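Aminotransferase, class III (Deinococcus radiodurans, PDB 3I4J) probably catalyses the pyridoxal-phosphate-dependent transfer of amino groups between substrates, as a class-III aminotransferase. Local coordinates at residues C[74-78]-C[91-95]; C[106-111]-C[150-154]; C[238-242]-C[349-353]; C[264-270]-C[302-306]; C[325-329]-C[409-415]. The protein carries 1 engineered substitution. All coordinates share one frame; numbering follows the deposited sequence.

In the fold
Two groups of contacts and one outlier make up the set. Interactions 1 and 4 have centres about 12 Å apart and touch, Leu-74 and Tyr-77 packing on helix 300-315; both also meet the second subunit, so this region is part of the dimer interface. Interactions 3 and 5, also about 12 Å between centres, touch through Leu-351 and Leu-353 against helix 318-339; their segments alternate along the chain. Interaction 4 falls within the span between the segments of interaction 3. Interactions 1 and 2 come earlier, in series, strand 91-95, outermost within this chain, leading into helix 98-115. Interaction 2 lies on the far flank, its centre about 43 Å from that of interaction 5.

Interaction 1: residues C[74-78]-C[91-95]; sequences LEEYA and RFWAV
Tyr-77 and Phe-92 meet because both send CG anti to the backbone N (chi1 -179° in each), which carries the tyrosine ring across to the strand while the phenylalanine rises from the strand to meet it. The rings make an offset edge-to-face pair, centroids 5.5 Å apart and planes at 78°, in which the tyrosine turns its edge to the phenylalanine's face. Tyr-77 CE2 comes 3.7 Å from Phe-92 CE2. The other face of the phenylalanine ring lies over its own strand, with the backbone N of Ala-94 above the ring centre. Leu-74 approaches in a different way: its CD1 branch sits near the plane of the Phe-92 ring, 4.1 Å from CD2 at the edge, and also touches the CB of Ala-94 at 4.2 Å. Ala-78, one turn further on, brings its CB to 3.9 Å from the CB of Phe-92, and its small side chain lets helix and strand come close here. The 74-78 turn of helix 72-84 runs at 124° to strand 91-95, N-to-C directions compared; within this chain that strand is the outermost of the mixed sheet of the fold type I aminotransferases. Phe-92 and Ala-94 face the helix, whereas Trp-93 points to the other side of the sheet. A serine in place of Phe-92 would probably leave the edge of Tyr-77 without its aromatic partner and open a gap beside Leu-74 CD1. Arg-91 binds the carbonyl of Val-4 of the second subunit through NH1, and Tyr-77 packs on Val-303 and Leu-307 of helix 300-315.

Interaction 2: residues C[106-111]-C[150-154]; sequences VKLARQ and LYTPL
Arg-110 holds Leu-150 in a side-chain to backbone clasp, with apolar and aromatic contacts around it, where helix 98-115 meets the loop between strands 123-127 and 162-163. The guanidinium grips a single atom side-on: NE reaches Leu-150 O at 2.8 Å and NH2 reaches the same Leu-150 O at 3.0 Å, with the oxygen in the guanidinium plane. The NE bond is the straighter, 156° at its hydrogen against 138°. Pro-153 lays CG over one face of the group, 3.5 Å from NH2, an apolar cover suited to a flat cation. The aliphatic part works too: Arg-110 CG, turned across CB from the backbone N, lies 3.5 Å from Tyr-151 CD1, and CD meets Leu-154 CD1. The tyrosine ring stands at 85° to the guanidinium, and its hydroxyl end runs between the helix side chains, with OH 3.2 Å from Lys-107 CE and 3.2 Å from Gln-111 CB. A leucine in place of Arg-110 would probably leave the carbonyl of Leu-150 without its two donors and the loop less firmly held. NH1 of the arginine binds the carbonyls of Pro-119 and Arg-121, so one side chain ties the helix also to the chain leading into strand 123-127. Lys-107 turns its NZ to the carbonyl of Phe-290, and Leu-108 packs on helix 277-284.

Interaction 3: residues C[238-242]-C[349-353]; sequences GRCGS and TGLLL
The side chains of Arg-239 and Leu-351 cross at about a right angle where two beta turns face one another: a type I turn from Gly-238 to Gly-241, and the type II' turn from Thr-349 to Leu-352 that closes a two-residue beta hairpin between strands 343-349 and 352-357. The backbones are joined by a 2.8 Å hydrogen bond from Leu-351 N to Arg-239 O, with an angle of 151° at the hydrogen. The arginine chain, bent at chi2 (84°) and chi3, turns the edge of its guanidinium to the carbonyl of the same leucine. NE makes a weak bond to Leu-351 O at 3.3 Å; NH2 lies 2.9 Å from Leu-351 O, though the place of that nitrogen is less sure. An arginine suits this buried position because its several N-H groups can serve several acceptors: NH2 also turns to Pro-405 O, and NH1 binds Asn-42 OD1. Cys-240 is oriented differently, its SG lying beside the backbone N and 3.8 Å from Leu-352 CB, while its CB meets Thr-349 CG2 at 3.8 Å. The modest bulk and low polarity of a thiol suit the place against Leu-352 CB and CD2. Glycine is needed at 350: its phi is positive, as the second position of a type II' turn requires, and a CB there would collide with the backbone of Cys-240 and Gly-241. Between the turns a CA-H...O contact also forms, Cys-240 CA standing 3.4 Å from Thr-349 O.

Interaction 4: residues C[264-270]-C[302-306]; sequences AAGYAPL and SVAAG
Ser-302, Leu-270 and Ala-305 have the most surface buried in this meeting of helix 300-315 with the loop between strands 256-259 and 271-275. In Leu-270 a chi1 of -178° swings CG away from the backbone N and lays the CD2 branch along the helix backbone, 3.6 Å from Ser-302 O and 3.8 Å from Gly-306 CA. Glycine fits that place, since a CB on residue 306 would run into the same methyl. Ser-302 CA and OG both lie 3.7 Å from Ala-268 CB, a close approach that a small serine allows. One turn along, Ala-305 CB meets Ala-268 CB at 3.6 Å and Tyr-267 CB at 4.3 Å. As in other class-III aminotransferases, this loop probably carries the lysine that holds the cofactor, so the helix probably backs a part of the chain near the active site. The subunit boundary runs close by: Ser-302 packs on Pro-269 of the second subunit, and Gly-266 N binds Tyr-296 OH of that subunit. With methyl groups, a small hydroxyl and a glycine meeting, and no hydrogen bond between the two segments, the contact rests on van der Waals fit between small groups.

Interaction 5: residues C[325-329]-C[409-415]; sequences RGAQL and ITAAEVD
Ala-411 lies over one face of the Arg-325 guanidinium, its CB offset toward the rim and 3.8 Å from NH2, while two groups stand at the edge, Val-414 CG2 and Gln-328 OE1. The glutamine oxygen accepts a 2.8 Å hydrogen bond from Arg-325 NE, with an angle of 151° at the hydrogen, and a weak one from NH2. That orients the amide, whose nitrogen then faces the other helix: Gln-328 NE2 gives a hydrogen bond of 3.0 Å to Ala-411 O, tilted out of the amide plane. Ala-411 O is gripped by two donors, since Asp-415 N reaches it from the opposite face of the carbonyl. An amide suits the place because it can accept and donate at once. Here helices 318-339 and 411-428 run side by side, the short axes of 325-329 and 411-415 being 9.9 Å apart at closest and 27° from parallel. Thr-410 and Glu-413 form a capping box at the start of the second helix, with Thr-410 N donating to Glu-413 OE1 at 3.0 Å. Val-414 CG1 sits between Gln-328 and Leu-329, 3.5 Å from Gln-328 CD and 3.9 Å from Leu-329 CB. Arg-325 CD, on a chain bent at chi2 and chi3, touches Ile-409 O at 3.2 Å. At the outer end a water bridges NE2 of Gln-328 to Asp-415 OD1, beside a weak direct bond between the same two atoms, and Leu-329 continues inward onto Leu-417 and Leu-418.

Interaction 1: residues C[74-78]-C[91-95]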
# COMPACT_ATOMS: atom_id res chain seq x y z
N LEU C 74 16.62 -4.49 -5.74
CA LEU C 74 16.45 -3.79 -4.47
C LEU C 74 17.83 -3.44 -3.93
O LEU C 74 18.05 -2.33 -3.45
CB LEU C 74 15.70 -4.66 -3.45
CG LEU C 74 15.44 -4.03 -2.08
CD1 LEU C 74 14.70 -2.71 -2.24
CD2 LEU C 74 14.63 -4.99 -1.21
N GLU C 75 18.76 -4.39 -4.01
CA GLU C 75 20.13 -4.16 -3.54
C GLU C 75 20.73 -2.97 -4.29
O GLU C 75 21.38 -2.11 -3.70
CB GLU C 75 21.00 -5.39 -3.80
CG GLU C 75 20.64 -6.63 -3.01
CD GLU C 75 20.84 -6.46 -1.52
OE1 GLU C 75 21.71 -5.65 -1.12
OE2 GLU C 75 20.14 -7.15 -0.74
N GLU C 76 20.53 -2.95 -5.61
CA GLU C 76 21.06 -1.87 -6.44
C GLU C 76 20.40 -0.54 -6.10
O GLU C 76 21.08 0.45 -5.84
CB GLU C 76 20.84 -2.19 -7.92
CG GLU C 76 21.37 -1.13 -8.87
CD GLU C 76 21.14 -1.48 -10.33
OE1 GLU C 76 20.57 -2.56 -10.60
OE2 GLU C 76 21.52 -0.67 -11.20
N TYR C 77 19.07 -0.54 -6.08
CA TYR C 77 18.31 0.67 -5.80
C TYR C 77 18.61 1.27 -4.42
O TYR C 77 18.79 2.48 -4.30
CB TYR C 77 16.81 0.38 -5.91
CG TYR C 77 15.95 1.59 -5.66
CD1 TYR C 77 16.01 2.71 -6.48
CD2 TYR C 77 15.06 1.61 -4.58
CE1 TYR C 77 15.21 3.83 -6.25
CE2 TYR C 77 14.25 2.72 -4.34
CZ TYR C 77 14.33 3.82 -5.17
OH TYR C 77 13.54 4.92 -4.92
N ALA C 78 18.65 0.43 -3.39
CA ALA C 78 18.92 0.91 -2.03
C ALA C 78 20.20 1.74 -2.00
O ALA C 78 20.22 2.83 -1.42
CB ALA C 78 19.03 -0.27 -1.06
N ARG C 91 20.22 2.68 5.66
CA ARG C 91 19.54 1.45 5.27
C ARG C 91 18.12 1.74 4.80
O ARG C 91 17.35 2.39 5.50
CB ARG C 91 19.50 0.48 6.44
CG ARG C 91 20.88 -0.02 6.85
CD ARG C 91 21.36 -1.14 5.93
NE ARG C 91 22.66 -1.66 6.35
CZ ARG C 91 23.10 -2.88 6.06
NH1 ARG C 91 22.35 -3.72 5.36
NH2 ARG C 91 24.30 -3.26 6.48
N PHE C 92 17.78 1.21 3.63
CA PHE C 92 16.48 1.42 3.00
C PHE C 92 15.45 0.32 3.30
O PHE C 92 15.66 -0.85 2.97
CB PHE C 92 16.67 1.55 1.49
CG PHE C 92 15.39 1.79 0.73
CD1 PHE C 92 14.56 2.87 1.04
CD2 PHE C 92 15.01 0.94 -0.31
CE1 PHE C 92 13.39 3.10 0.33
CE2 PHE C 92 13.84 1.17 -1.03
CZ PHE C 92 13.02 2.25 -0.70
N TRP C 93 14.35 0.73 3.91
CA TRP C 93 13.25 -0.16 4.24
C TRP C 93 12.15 0.21 3.24
O TRP C 93 11.51 1.25 3.36
CB TRP C 93 12.78 0.09 5.67
CG TRP C 93 11.50 -0.60 6.04
CD1 TRP C 93 10.30 -0.02 6.34
CD2 TRP C 93 11.29 -2.02 6.16
NE1 TRP C 93 9.36 -0.97 6.64
CE2 TRP C 93 9.95 -2.21 6.54
CE3 TRP C 93 12.12 -3.14 5.98
CZ2 TRP C 93 9.40 -3.49 6.75
CZ3 TRP C 93 11.58 -4.40 6.19
CH2 TRP C 93 10.23 -4.57 6.57
N ALA C 94 11.94 -0.66 2.25
CA ALA C 94 10.96 -0.40 1.20
C ALA C 94 9.57 -0.90 1.55
O ALA C 94 9.40 -1.99 2.09
CB ALA C 94 11.43 -1.05 -0.11
N VAL C 95 8.57 -0.07 1.24
CA VAL C 95 7.17 -0.42 1.45
C VAL C 95 6.37 0.10 0.25
O VAL C 95 6.94 0.62 -0.71
CB VAL C 95 6.61 0.15 2.78
CG1 VAL C 95 7.26 -0.56 3.96
CG2 VAL C 95 6.82 1.65 2.86

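Interaction 2: residues C[106-111]-C[150-154]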
# COMPACT_ATOMS: atom_id res chain seq x y z
N VAL C 106 7.91 5.18 13.04
CA VAL C 106 7.51 5.30 14.43
C VAL C 106 7.84 4.01 15.19
O VAL C 106 8.39 4.05 16.29
CB VAL C 106 5.99 5.58 14.54
CG1 VAL C 106 5.53 5.49 15.98
CG2 VAL C 106 5.69 6.97 13.98
N LYS C 107 7.52 2.88 14.58
CA LYS C 107 7.78 1.58 15.19
C LYS C 107 9.28 1.44 15.46
O LYS C 107 9.69 1.01 16.54
CB LYS C 107 7.29 0.47 14.25
CG LYS C 107 7.23 -0.93 14.87
CD LYS C 107 8.60 -1.58 14.98
CE LYS C 107 8.49 -3.00 15.51
NZ LYS C 107 7.70 -3.88 14.59
N LEU C 108 10.08 1.82 14.46
CA LEU C 108 11.54 1.74 14.55
C LEU C 108 12.10 2.63 15.67
O LEU C 108 13.00 2.22 16.40
CB LEU C 108 12.16 2.14 13.21
CG LEU C 108 13.69 2.12 13.11
CD1 LEU C 108 14.22 0.74 13.49
CD2 LEU C 108 14.10 2.48 11.69
N ALA C 109 11.59 3.85 15.77
CA ALA C 109 12.05 4.78 16.81
C ALA C 109 11.79 4.17 18.18
O ALA C 109 12.64 4.24 19.06
CB ALA C 109 11.34 6.12 16.68
N ARG C 110 10.61 3.58 18.36
CA ARG C 110 10.25 2.96 19.63
C ARG C 110 11.14 1.75 19.89
O ARG C 110 11.71 1.62 20.98
CB ARG C 110 8.77 2.56 19.62
CG ARG C 110 8.33 1.66 20.78
CD ARG C 110 8.54 2.29 22.16
NE ARG C 110 8.09 1.39 23.23
CZ ARG C 110 8.36 1.57 24.52
NH1 ARG C 110 9.07 2.61 24.92
NH2 ARG C 110 7.92 0.70 25.42
N GLN C 111 11.26 0.86 18.91
CA GLN C 111 12.09 -0.33 19.09
C GLN C 111 13.54 0.01 19.41
O GLN C 111 14.18 -0.66 20.22
CB GLN C 111 12.06 -1.22 17.84
CG GLN C 111 12.86 -2.50 18.03
CD GLN C 111 12.71 -3.48 16.89
OE1 GLN C 111 11.92 -3.27 15.97
NE2 GLN C 111 13.46 -4.57 16.95
N LEU C 150 5.28 -4.25 24.09
CA LEU C 150 6.38 -3.29 24.01
C LEU C 150 5.99 -2.05 23.21
O LEU C 150 6.70 -1.04 23.24
CB LEU C 150 7.60 -3.94 23.35
CG LEU C 150 8.21 -5.15 24.06
CD1 LEU C 150 9.38 -5.68 23.23
CD2 LEU C 150 8.69 -4.76 25.45
N TYR C 151 4.87 -2.12 22.50
CA TYR C 151 4.42 -1.00 21.67
C TYR C 151 3.09 -0.37 22.07
O TYR C 151 2.69 0.65 21.51
CB TYR C 151 4.37 -1.48 20.22
CG TYR C 151 5.73 -1.91 19.72
CD1 TYR C 151 6.61 -0.98 19.17
CD2 TYR C 151 6.16 -3.23 19.85
CE1 TYR C 151 7.89 -1.35 18.77
CE2 TYR C 151 7.45 -3.61 19.45
CZ TYR C 151 8.31 -2.67 18.91
OH TYR C 151 9.58 -3.04 18.52
N THR C 152 2.42 -0.96 23.05
CA THR C 152 1.15 -0.42 23.51
C THR C 152 1.24 1.01 24.07
O THR C 152 0.25 1.74 24.07
CB THR C 152 0.55 -1.32 24.60
OG1 THR C 152 -0.61 -0.69 25.15
CG2 THR C 152 1.56 -1.55 25.69
N PRO C 153 2.42 1.42 24.57
CA PRO C 153 2.45 2.80 25.09
C PRO C 153 2.19 3.86 24.02
O PRO C 153 1.81 4.98 24.34
CB PRO C 153 3.85 2.90 25.71
CG PRO C 153 4.65 1.89 24.94
CD PRO C 153 3.69 0.74 24.83
N LEU C 154 2.38 3.49 22.75
CA LEU C 154 2.14 4.41 21.64
C LEU C 154 0.65 4.68 21.46
O LEU C 154 0.25 5.62 20.77
CB LEU C 154 2.73 3.84 20.35
CG LEU C 154 4.24 3.98 20.10
CD1 LEU C 154 5.03 3.66 21.36
CD2 LEU C 154 4.65 3.06 18.96

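Interaction 3: residues C[238-242]-C[349-353]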
# COMPACT_ATOMS: atom_id res chain seq x y z
N GLY C 238 13.90 15.83 -4.59
CA GLY C 238 14.03 16.97 -5.47
C GLY C 238 12.90 17.98 -5.49
O GLY C 238 13.07 19.10 -5.98
N ARG C 239 11.75 17.58 -4.97
CA ARG C 239 10.56 18.42 -4.92
C ARG C 239 10.85 19.86 -4.47
O ARG C 239 10.39 20.83 -5.09
CB ARG C 239 9.54 17.79 -3.97
CG ARG C 239 8.15 18.39 -3.98
CD ARG C 239 7.32 17.79 -5.11
NE ARG C 239 6.83 18.86 -5.96
CZ ARG C 239 6.20 18.71 -7.11
NH1 ARG C 239 5.95 17.50 -7.62
NH2 ARG C 239 5.85 19.79 -7.78
N CYS C 240 11.62 20.00 -3.40
CA CYS C 240 11.94 21.31 -2.86
C CYS C 240 13.29 21.88 -3.28
O CYS C 240 13.87 22.70 -2.56
CB CYS C 240 11.84 21.28 -1.33
SG CYS C 240 10.14 21.03 -0.72
N GLY C 241 13.79 21.44 -4.43
CA GLY C 241 15.07 21.93 -4.92
C GLY C 241 16.30 21.34 -4.26
O GLY C 241 17.39 21.91 -4.34
N SER C 242 16.13 20.20 -3.60
CA SER C 242 17.21 19.50 -2.90
C SER C 242 16.83 18.02 -2.84
O SER C 242 15.64 17.69 -2.81
CB SER C 242 17.34 20.08 -1.48
OG SER C 242 18.31 19.38 -0.71
N THR C 349 9.12 26.64 -1.68
CA THR C 349 10.46 26.11 -1.49
C THR C 349 10.59 25.12 -2.64
O THR C 349 9.95 24.07 -2.63
CB THR C 349 10.61 25.35 -0.14
OG1 THR C 349 10.32 26.24 0.95
CG2 THR C 349 12.03 24.85 0.03
N GLY C 350 11.39 25.46 -3.64
CA GLY C 350 11.51 24.59 -4.80
C GLY C 350 10.14 24.57 -5.48
O GLY C 350 9.51 25.62 -5.61
N LEU C 351 9.67 23.40 -5.88
CA LEU C 351 8.37 23.31 -6.53
C LEU C 351 7.23 22.84 -5.62
O LEU C 351 6.33 22.12 -6.04
CB LEU C 351 8.44 22.45 -7.79
CG LEU C 351 8.91 23.21 -9.05
CD1 LEU C 351 9.14 22.25 -10.21
CD2 LEU C 351 7.87 24.27 -9.42
N LEU C 352 7.31 23.25 -4.35
CA LEU C 352 6.27 22.96 -3.38
C LEU C 352 5.87 24.38 -2.96
O LEU C 352 6.62 25.07 -2.27
CB LEU C 352 6.82 22.18 -2.18
CG LEU C 352 5.82 21.95 -1.04
CD1 LEU C 352 4.51 21.43 -1.61
CD2 LEU C 352 6.39 20.97 -0.03
N LEU C 353 4.70 24.83 -3.41
CA LEU C 353 4.26 26.18 -3.11
C LEU C 353 2.88 26.22 -2.50
O LEU C 353 2.10 25.27 -2.62
CB LEU C 353 4.28 27.03 -4.38
CG LEU C 353 5.59 27.08 -5.17
CD1 LEU C 353 5.59 26.00 -6.26
CD2 LEU C 353 5.77 28.45 -5.79

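Interaction 4: residues C[264-270]-C[302-306]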
# COMPACT_ATOMS: atom_id res chain seq x y z
N ALA C 264 8.63 6.80 -6.70
CA ALA C 264 8.48 6.16 -8.01
C ALA C 264 7.67 7.08 -8.93
O ALA C 264 7.24 6.69 -10.01
CB ALA C 264 7.79 4.80 -7.87
N ALA C 265 7.45 8.31 -8.46
CA ALA C 265 6.75 9.35 -9.22
C ALA C 265 5.48 8.96 -9.98
O ALA C 265 5.28 9.39 -11.12
CB ALA C 265 7.74 10.03 -10.18
N GLY C 266 4.64 8.15 -9.36
CA GLY C 266 3.39 7.74 -9.99
C GLY C 266 3.46 6.51 -10.88
O GLY C 266 2.43 6.07 -11.39
N TYR C 267 4.65 5.95 -11.07
CA TYR C 267 4.81 4.78 -11.92
C TYR C 267 4.57 3.46 -11.20
O TYR C 267 4.28 2.44 -11.82
CB TYR C 267 6.19 4.81 -12.58
CG TYR C 267 6.23 5.88 -13.66
CD1 TYR C 267 5.75 5.61 -14.94
CD2 TYR C 267 6.58 7.19 -13.35
CE1 TYR C 267 5.61 6.61 -15.89
CE2 TYR C 267 6.44 8.21 -14.30
CZ TYR C 267 5.95 7.91 -15.56
OH TYR C 267 5.73 8.91 -16.49
N ALA C 268 4.68 3.48 -9.87
CA ALA C 268 4.46 2.29 -9.07
C ALA C 268 4.24 2.69 -7.62
O ALA C 268 4.72 3.73 -7.17
CB ALA C 268 5.66 1.34 -9.19
N PRO C 269 3.50 1.86 -6.86
CA PRO C 269 3.26 2.18 -5.45
C PRO C 269 4.53 1.84 -4.67
O PRO C 269 4.77 0.67 -4.33
CB PRO C 269 2.09 1.27 -5.07
CG PRO C 269 1.45 0.94 -6.40
CD PRO C 269 2.64 0.75 -7.30
N LEU C 270 5.35 2.85 -4.42
CA LEU C 270 6.61 2.67 -3.71
C LEU C 270 6.83 3.80 -2.70
O LEU C 270 6.54 4.97 -2.98
CB LEU C 270 7.76 2.66 -4.72
CG LEU C 270 9.17 2.43 -4.17
CD1 LEU C 270 9.30 1.01 -3.68
CD2 LEU C 270 10.19 2.70 -5.27
N SER C 302 8.13 -2.71 -8.70
CA SER C 302 7.95 -1.37 -8.16
C SER C 302 9.30 -0.73 -7.86
O SER C 302 9.49 0.46 -8.06
CB SER C 302 7.08 -1.42 -6.91
OG SER C 302 5.76 -1.82 -7.25
N VAL C 303 10.23 -1.54 -7.37
CA VAL C 303 11.57 -1.04 -7.06
C VAL C 303 12.27 -0.65 -8.37
O VAL C 303 12.95 0.38 -8.43
CB VAL C 303 12.39 -2.12 -6.31
CG1 VAL C 303 13.85 -1.68 -6.16
CG2 VAL C 303 11.77 -2.35 -4.93
N ALA C 304 12.08 -1.45 -9.41
CA ALA C 304 12.67 -1.15 -10.71
C ALA C 304 12.14 0.20 -11.21
O ALA C 304 12.87 0.97 -11.84
CB ALA C 304 12.34 -2.25 -11.72
N ALA C 305 10.87 0.49 -10.92
CA ALA C 305 10.28 1.75 -11.33
C ALA C 305 10.98 2.88 -10.60
O ALA C 305 11.30 3.92 -11.19
CB ALA C 305 8.78 1.76 -11.01
N GLY C 306 11.22 2.68 -9.30
CA GLY C 306 11.91 3.69 -8.50
C GLY C 306 13.30 3.94 -9.05
O GLY C 306 13.72 5.09 -9.17

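Interaction 5: residues C[325-329]-C[409-415]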
# COMPACT_ATOMS: atom_id res chain seq x y z
N ARG C 325 12.64 26.47 -11.73
CA ARG C 325 11.22 26.58 -12.02
C ARG C 325 10.43 27.00 -10.79
O ARG C 325 9.42 27.70 -10.90
CB ARG C 325 10.71 25.23 -12.55
CG ARG C 325 11.37 24.78 -13.85
CD ARG C 325 10.81 25.54 -15.05
NE ARG C 325 11.22 26.94 -15.10
CZ ARG C 325 12.44 27.35 -15.44
NH1 ARG C 325 13.37 26.47 -15.78
NH2 ARG C 325 12.72 28.65 -15.45
N GLY C 326 10.89 26.57 -9.61
CA GLY C 326 10.23 26.93 -8.37
C GLY C 326 10.33 28.43 -8.14
O GLY C 326 9.36 29.07 -7.72
N ALA C 327 11.50 28.99 -8.41
CA ALA C 327 11.72 30.42 -8.24
C ALA C 327 10.81 31.19 -9.20
O ALA C 327 10.18 32.18 -8.83
CB ALA C 327 13.19 30.77 -8.52
N GLN C 328 10.73 30.72 -10.44
CA GLN C 328 9.89 31.35 -11.45
C GLN C 328 8.42 31.33 -11.05
O GLN C 328 7.73 32.34 -11.13
CB GLN C 328 10.06 30.65 -12.81
CG GLN C 328 9.10 31.17 -13.87
CD GLN C 328 9.11 30.34 -15.14
OE1 GLN C 328 9.67 29.24 -15.17
NE2 GLN C 328 8.48 30.85 -16.18
N LEU C 329 7.94 30.17 -10.62
CA LEU C 329 6.54 30.05 -10.22
C LEU C 329 6.23 30.91 -9.00
O LEU C 329 5.20 31.58 -8.95
CB LEU C 329 6.19 28.58 -9.97
CG LEU C 329 4.73 28.19 -9.72
CD1 LEU C 329 3.80 28.92 -10.69
CD2 LEU C 329 4.58 26.68 -9.87
N ILE C 409 8.64 20.33 -15.57
CA ILE C 409 7.87 21.38 -16.22
C ILE C 409 8.80 22.41 -16.85
O ILE C 409 9.85 22.72 -16.30
CB ILE C 409 6.92 22.07 -15.22
CG1 ILE C 409 6.00 23.05 -15.94
CG2 ILE C 409 7.73 22.79 -14.14
CD1 ILE C 409 4.87 23.56 -15.07
N THR C 410 8.42 22.94 -18.02
CA THR C 410 9.25 23.94 -18.70
C THR C 410 8.89 25.35 -18.26
O THR C 410 7.85 25.57 -17.64
CB THR C 410 9.08 23.86 -20.24
OG1 THR C 410 7.75 24.25 -20.59
CG2 THR C 410 9.33 22.45 -20.74
N ALA C 411 9.76 26.31 -18.58
CA ALA C 411 9.51 27.70 -18.22
C ALA C 411 8.21 28.18 -18.85
O ALA C 411 7.41 28.86 -18.21
CB ALA C 411 10.67 28.58 -18.67
N ALA C 412 8.00 27.82 -20.11
CA ALA C 412 6.79 28.23 -20.82
C ALA C 412 5.56 27.63 -20.14
O ALA C 412 4.52 28.29 -20.02
CB ALA C 412 6.86 27.80 -22.28
N GLU C 413 5.67 26.38 -19.71
CA GLU C 413 4.56 25.71 -19.05
C GLU C 413 4.27 26.33 -17.67
O GLU C 413 3.13 26.34 -17.22
CB GLU C 413 4.84 24.21 -18.94
CG GLU C 413 5.05 23.56 -20.32
CD GLU C 413 5.42 22.09 -20.27
OE1 GLU C 413 6.09 21.67 -19.31
OE2 GLU C 413 5.04 21.36 -21.21
N VAL C 414 5.30 26.86 -17.01
CA VAL C 414 5.09 27.51 -15.72
C VAL C 414 4.26 28.77 -15.97
O VAL C 414 3.34 29.09 -15.21
CB VAL C 414 6.43 27.91 -15.04
CG1 VAL C 414 6.17 28.86 -13.87
CG2 VAL C 414 7.13 26.67 -14.51
N ASP C 415 4.55 29.49 -17.05
CA ASP C 415 3.78 30.69 -17.37
C ASP C 415 2.34 30.32 -17.71
O ASP C 415 1.41 31.05 -17.37
CB ASP C 415 4.42 31.47 -18.52
CG ASP C 415 5.70 32.17 -18.11
OD1 ASP C 415 5.76 32.68 -16.96
OD2 ASP C 415 6.64 32.23 -18.92
O HOH W 1 7.79 33.82 -15.71